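Local coordinates for Ral guanine nucleotide dissociation stimulator-like 2 (Mus musculus, PDB 4JGW), which probably acts as a guanine nucleotide exchange factor for small G proteins and associates with GTP-bound Rap1A and H-Ras in vitro, at residues 191-199 with 449-457. Sequence-based numbering, arbitrary orientation.
Sequences SPADPTDVL and QWLQGLQPL
Trp450 turns the N-H edge of its indole to the backbone of 191-199: NE1 donates to Asp194 O over 2.8 Å, nearly straight at 164° and in the ring plane. With CG anti to the backbone N (chi1 171°), the ring is carried across to 191-199 edge first. Asp194 O also accepts from Asp197 N, from the opposite face of its carbonyl plane. Leu454 CD1 lies over one indole face and the Asp197 backbone over the other, both toward the rim, while Val198 CB reaches Trp450 CH2 at 3.7 Å. Ala193 suits its place by being small: its CB rests against Trp450 O (3.6 Å) and the CD1 atoms of Trp450 and Leu454. Gly453, lacking a side chain, leaves room for this methyl, and Ala193 N donates a hydrogen bond to Gly453 O (3.0 Å). A water links Ala193 O to Gln455 N, and Gln455 lays its amide against Pro192 CB.

In the second shell, Asp194 OD1 closes an Asx turn with Thr196 N, also takes the Thr196 hydroxyl, and forms a salt bridge with Arg280; Gln455 NE2 bonds to Ser269 O. The contact thus joins 449-457, on helix 445-453, to the loop before helix 203-219, beside strand 267-269 and helices 244-264 and 284-303 of the Ras-GEF region.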
ATOM      1  N   SER A 191     -26.084 -22.677   8.494  1.00 48.22           N
ATOM      2  CA  SER A 191     -26.968 -21.525   8.300  1.00 47.84           C
ATOM      3  C   SER A 191     -26.224 -20.198   8.508  1.00 47.39           C
ATOM      4  O   SER A 191     -25.206 -20.167   9.206  1.00 47.53           O
ATOM      5  CB  SER A 191     -28.165 -21.618   9.252  1.00 47.95           C
ATOM      6  OG  SER A 191     -27.745 -21.578  10.606  1.00 48.24           O
ATOM      7  N   PRO A 192     -26.725 -19.100   7.901  1.00 46.80           N
ATOM      8  CA  PRO A 192     -26.119 -17.776   8.078  1.00 46.20           C
ATOM      9  C   PRO A 192     -26.004 -17.368   9.547  1.00 45.56           C
ATOM     10  O   PRO A 192     -26.942 -17.571  10.326  1.00 45.47           O
ATOM     11  CB  PRO A 192     -27.092 -16.838   7.343  1.00 46.28           C
ATOM     12  CG  PRO A 192     -28.344 -17.638   7.139  1.00 46.51           C
ATOM     13  CD  PRO A 192     -27.873 -19.041   6.979  1.00 46.80           C
ATOM     14  N   ALA A 193     -24.856 -16.802   9.910  1.00 44.69           N
ATOM     15  CA  ALA A 193     -24.585 -16.397  11.287  1.00 43.75           C
ATOM     16  C   ALA A 193     -25.481 -15.243  11.722  1.00 43.07           C
ATOM     17  O   ALA A 193     -25.798 -14.357  10.926  1.00 42.96           O
ATOM     18  CB  ALA A 193     -23.120 -16.019  11.449  1.00 43.84           C
ATOM     19  N   ASP A 194     -25.897 -15.280  12.985  1.00 42.17           N
ATOM     20  CA  ASP A 194     -26.657 -14.197  13.595  1.00 41.30           C
ATOM     21  C   ASP A 194     -25.718 -13.003  13.775  1.00 40.58           C
ATOM     22  O   ASP A 194     -24.737 -13.094  14.516  1.00 40.44           O
ATOM     23  CB  ASP A 194     -27.237 -14.654  14.943  1.00 41.35           C
ATOM     24  CG  ASP A 194     -28.162 -13.620  15.588  1.00 41.57           C
ATOM     25  OD1 ASP A 194     -28.138 -12.429  15.204  1.00 41.80           O
ATOM     26  OD2 ASP A 194     -28.918 -14.005  16.504  1.00 41.80           O
ATOM     27  N   PRO A 195     -26.005 -11.883  13.082  1.00 39.85           N
ATOM     28  CA  PRO A 195     -25.149 -10.700  13.187  1.00 39.24           C
ATOM     29  C   PRO A 195     -25.110 -10.115  14.601  1.00 38.62           C
ATOM     30  O   PRO A 195     -24.088  -9.553  15.002  1.00 38.55           O
ATOM     31  CB  PRO A 195     -25.786  -9.711  12.202  1.00 39.29           C
ATOM     32  CG  PRO A 195     -27.191 -10.184  12.024  1.00 39.53           C
ATOM     33  CD  PRO A 195     -27.124 -11.670  12.143  1.00 39.83           C
ATOM     34  N   THR A 196     -26.203 -10.271  15.351  1.00 37.85           N
ATOM     35  CA  THR A 196     -26.291  -9.767  16.727  1.00 37.11           C
ATOM     36  C   THR A 196     -25.450 -10.580  17.728  1.00 36.62           C
ATOM     37  O   THR A 196     -25.346 -10.210  18.897  1.00 36.57           O
ATOM     38  CB  THR A 196     -27.764  -9.665  17.229  1.00 37.17           C
ATOM     39  OG1 THR A 196     -28.297 -10.973  17.471  1.00 36.92           O
ATOM     40  CG2 THR A 196     -28.646  -8.936  16.217  1.00 37.17           C
ATOM     41  N   ASP A 197     -24.849 -11.676  17.261  1.00 36.02           N
ATOM     42  CA  ASP A 197     -23.976 -12.510  18.094  1.00 35.59           C
ATOM     43  C   ASP A 197     -22.622 -11.870  18.400  1.00 35.14           C
ATOM     44  O   ASP A 197     -21.794 -12.463  19.093  1.00 35.03           O
ATOM     45  CB  ASP A 197     -23.770 -13.895  17.467  1.00 35.67           C
ATOM     46  CG  ASP A 197     -24.856 -14.888  17.854  1.00 35.84           C
ATOM     47  OD1 ASP A 197     -25.673 -14.587  18.752  1.00 35.77           O
ATOM     48  OD2 ASP A 197     -24.883 -15.984  17.256  1.00 36.39           O
ATOM     49  N   VAL A 198     -22.401 -10.663  17.878  1.00 34.55           N
ATOM     50  CA  VAL A 198     -21.233  -9.857  18.241  1.00 33.90           C
ATOM     51  C   VAL A 198     -21.170  -9.675  19.766  1.00 33.57           C
ATOM     52  O   VAL A 198     -20.087  -9.548  20.341  1.00 33.42           O
ATOM     53  CB  VAL A 198     -21.223  -8.483  17.501  1.00 33.79           C
ATOM     54  CG1 VAL A 198     -22.421  -7.623  17.895  1.00 33.52           C
ATOM     55  CG2 VAL A 198     -19.915  -7.734  17.742  1.00 33.56           C
ATOM     56  N   LEU A 199     -22.345  -9.701  20.399  1.00 33.18           N
ATOM     57  CA  LEU A 199     -22.491  -9.563  21.850  1.00 32.95           C
ATOM     58  C   LEU A 199     -21.936 -10.756  22.629  1.00 32.74           C
ATOM     59  O   LEU A 199     -21.564 -10.620  23.792  1.00 32.97           O
ATOM     60  CB  LEU A 199     -23.969  -9.362  22.214  1.00 32.97           C
ATOM     61  CG  LEU A 199     -24.698  -8.102  21.734  1.00 32.84           C
ATOM     62  CD1 LEU A 199     -26.194  -8.233  21.969  1.00 32.60           C
ATOM     63  CD2 LEU A 199     -24.159  -6.837  22.405  1.00 32.77           C
ATOM     64  N   GLN A 449     -15.289 -18.231  12.531  1.00 44.06           N
ATOM     65  CA  GLN A 449     -16.445 -18.924  11.953  1.00 44.17           C
ATOM     66  C   GLN A 449     -17.683 -18.022  11.904  1.00 43.99           C
ATOM     67  O   GLN A 449     -18.439 -18.055  10.931  1.00 44.02           O
ATOM     68  CB  GLN A 449     -16.748 -20.221  12.716  1.00 44.26           C
ATOM     69  CG  GLN A 449     -17.774 -21.127  12.031  1.00 44.87           C
ATOM     70  CD  GLN A 449     -17.888 -22.503  12.670  1.00 45.51           C
ATOM     71  OE1 GLN A 449     -17.874 -22.640  13.895  1.00 45.84           O
ATOM     72  NE2 GLN A 449     -18.010 -23.530  11.835  1.00 45.59           N
ATOM     73  N   TRP A 450     -17.876 -17.219  12.951  1.00 43.81           N
ATOM     74  CA  TRP A 450     -18.967 -16.246  12.996  1.00 43.71           C
ATOM     75  C   TRP A 450     -18.806 -15.165  11.922  1.00 43.91           C
ATOM     76  O   TRP A 450     -19.771 -14.821  11.233  1.00 43.92           O
ATOM     77  CB  TRP A 450     -19.080 -15.615  14.389  1.00 43.47           C
ATOM     78  CG  TRP A 450     -20.028 -14.447  14.449  1.00 42.80           C
ATOM     79  CD1 TRP A 450     -21.392 -14.495  14.448  1.00 42.27           C
ATOM     80  CD2 TRP A 450     -19.676 -13.057  14.515  1.00 42.09           C
ATOM     81  NE1 TRP A 450     -21.913 -13.225  14.508  1.00 41.78           N
ATOM     82  CE2 TRP A 450     -20.883 -12.323  14.548  1.00 41.81           C
ATOM     83  CE3 TRP A 450     -18.458 -12.362  14.544  1.00 41.43           C
ATOM     84  CZ2 TRP A 450     -20.909 -10.925  14.614  1.00 41.37           C
ATOM     85  CZ3 TRP A 450     -18.485 -10.971  14.610  1.00 41.28           C
ATOM     86  CH2 TRP A 450     -19.704 -10.270  14.644  1.00 41.24           C
ATOM     87  N   LEU A 451     -17.587 -14.644  11.783  1.00 44.13           N
ATOM     88  CA  LEU A 451     -17.269 -13.636  10.767  1.00 44.44           C
ATOM     89  C   LEU A 451     -17.495 -14.142   9.342  1.00 44.73           C
ATOM     90  O   LEU A 451     -17.927 -13.386   8.473  1.00 44.65           O
ATOM     91  CB  LEU A 451     -15.826 -13.145  10.929  1.00 44.33           C
ATOM     92  CG  LEU A 451     -15.528 -12.190  12.088  1.00 44.20           C
ATOM     93  CD1 LEU A 451     -14.043 -12.190  12.411  1.00 44.18           C
ATOM     94  CD2 LEU A 451     -16.016 -10.777  11.784  1.00 44.15           C
ATOM     95  N   GLN A 452     -17.206 -15.424   9.120  1.00 45.22           N
ATOM     96  CA  GLN A 452     -17.385 -16.071   7.819  1.00 45.67           C
ATOM     97  C   GLN A 452     -18.859 -16.291   7.465  1.00 45.87           C
ATOM     98  O   GLN A 452     -19.230 -16.274   6.290  1.00 45.89           O
ATOM     99  CB  GLN A 452     -16.632 -17.405   7.786  1.00 45.77           C
ATOM    100  CG  GLN A 452     -15.112 -17.266   7.728  1.00 46.37           C
ATOM    101  CD  GLN A 452     -14.370 -18.490   8.251  1.00 47.29           C
ATOM    102  OE1 GLN A 452     -14.967 -19.398   8.837  1.00 47.89           O
ATOM    103  NE2 GLN A 452     -13.056 -18.513   8.048  1.00 47.30           N
ATOM    104  N   GLY A 453     -19.690 -16.498   8.484  1.00 46.14           N
ATOM    105  CA  GLY A 453     -21.118 -16.749   8.287  1.00 46.48           C
ATOM    106  C   GLY A 453     -21.951 -15.492   8.099  1.00 46.71           C
ATOM    107  O   GLY A 453     -23.136 -15.568   7.765  1.00 46.73           O
ATOM    108  N   LEU A 454     -21.325 -14.338   8.321  1.00 46.94           N
ATOM    109  CA  LEU A 454     -21.980 -13.039   8.190  1.00 47.19           C
ATOM    110  C   LEU A 454     -22.358 -12.722   6.748  1.00 47.39           C
ATOM    111  O   LEU A 454     -21.532 -12.826   5.839  1.00 47.45           O
ATOM    112  CB  LEU A 454     -21.083 -11.933   8.759  1.00 47.16           C
ATOM    113  CG  LEU A 454     -21.327 -11.363  10.164  1.00 47.01           C
ATOM    114  CD1 LEU A 454     -22.041 -12.327  11.109  1.00 47.46           C
ATOM    115  CD2 LEU A 454     -20.012 -10.897  10.770  1.00 47.17           C
ATOM    116  N   GLN A 455     -23.618 -12.340   6.553  1.00 47.60           N
ATOM    117  CA  GLN A 455     -24.122 -11.934   5.246  1.00 47.77           C
ATOM    118  C   GLN A 455     -24.578 -10.475   5.314  1.00 47.74           C
ATOM    119  O   GLN A 455     -25.735 -10.195   5.640  1.00 47.68           O
ATOM    120  CB  GLN A 455     -25.254 -12.861   4.785  1.00 47.80           C
ATOM    121  CG  GLN A 455     -24.794 -14.290   4.478  1.00 48.37           C
ATOM    122  CD  GLN A 455     -25.940 -15.272   4.256  1.00 49.02           C
ATOM    123  OE1 GLN A 455     -25.725 -16.483   4.207  1.00 49.30           O
ATOM    124  NE2 GLN A 455     -27.159 -14.755   4.123  1.00 49.23           N
ATOM    125  N   PRO A 456     -23.656  -9.542   5.012  1.00 47.77           N
ATOM    126  CA  PRO A 456     -23.873  -8.102   5.167  1.00 47.89           C
ATOM    127  C   PRO A 456     -24.942  -7.544   4.232  1.00 47.97           C
ATOM    128  O   PRO A 456     -25.112  -8.035   3.114  1.00 47.94           O
ATOM    129  CB  PRO A 456     -22.505  -7.505   4.824  1.00 47.93           C
ATOM    130  CG  PRO A 456     -21.869  -8.509   3.930  1.00 47.89           C
ATOM    131  CD  PRO A 456     -22.327  -9.836   4.442  1.00 47.75           C
ATOM    132  N   LEU A 457     -25.650  -6.521   4.701  1.00 48.12           N
ATOM    133  CA  LEU A 457     -26.696  -5.868   3.921  1.00 48.27           C
ATOM    134  C   LEU A 457     -26.102  -4.923   2.886  1.00 48.40           C
ATOM    135  O   LEU A 457     -25.048  -4.319   3.109  1.00 48.35           O
ATOM    136  CB  LEU A 457     -27.642  -5.081   4.835  1.00 48.22           C
ATOM    137  CG  LEU A 457     -28.172  -5.717   6.123  1.00 48.25           C
ATOM    138  CD1 LEU A 457     -28.868  -4.662   6.965  1.00 48.42           C
ATOM    139  CD2 LEU A 457     -29.103  -6.885   5.838  1.00 48.21           C
TER
HETATM  140  O   HOH W   1     -25.564 -12.611   8.515  1.00 35.85           O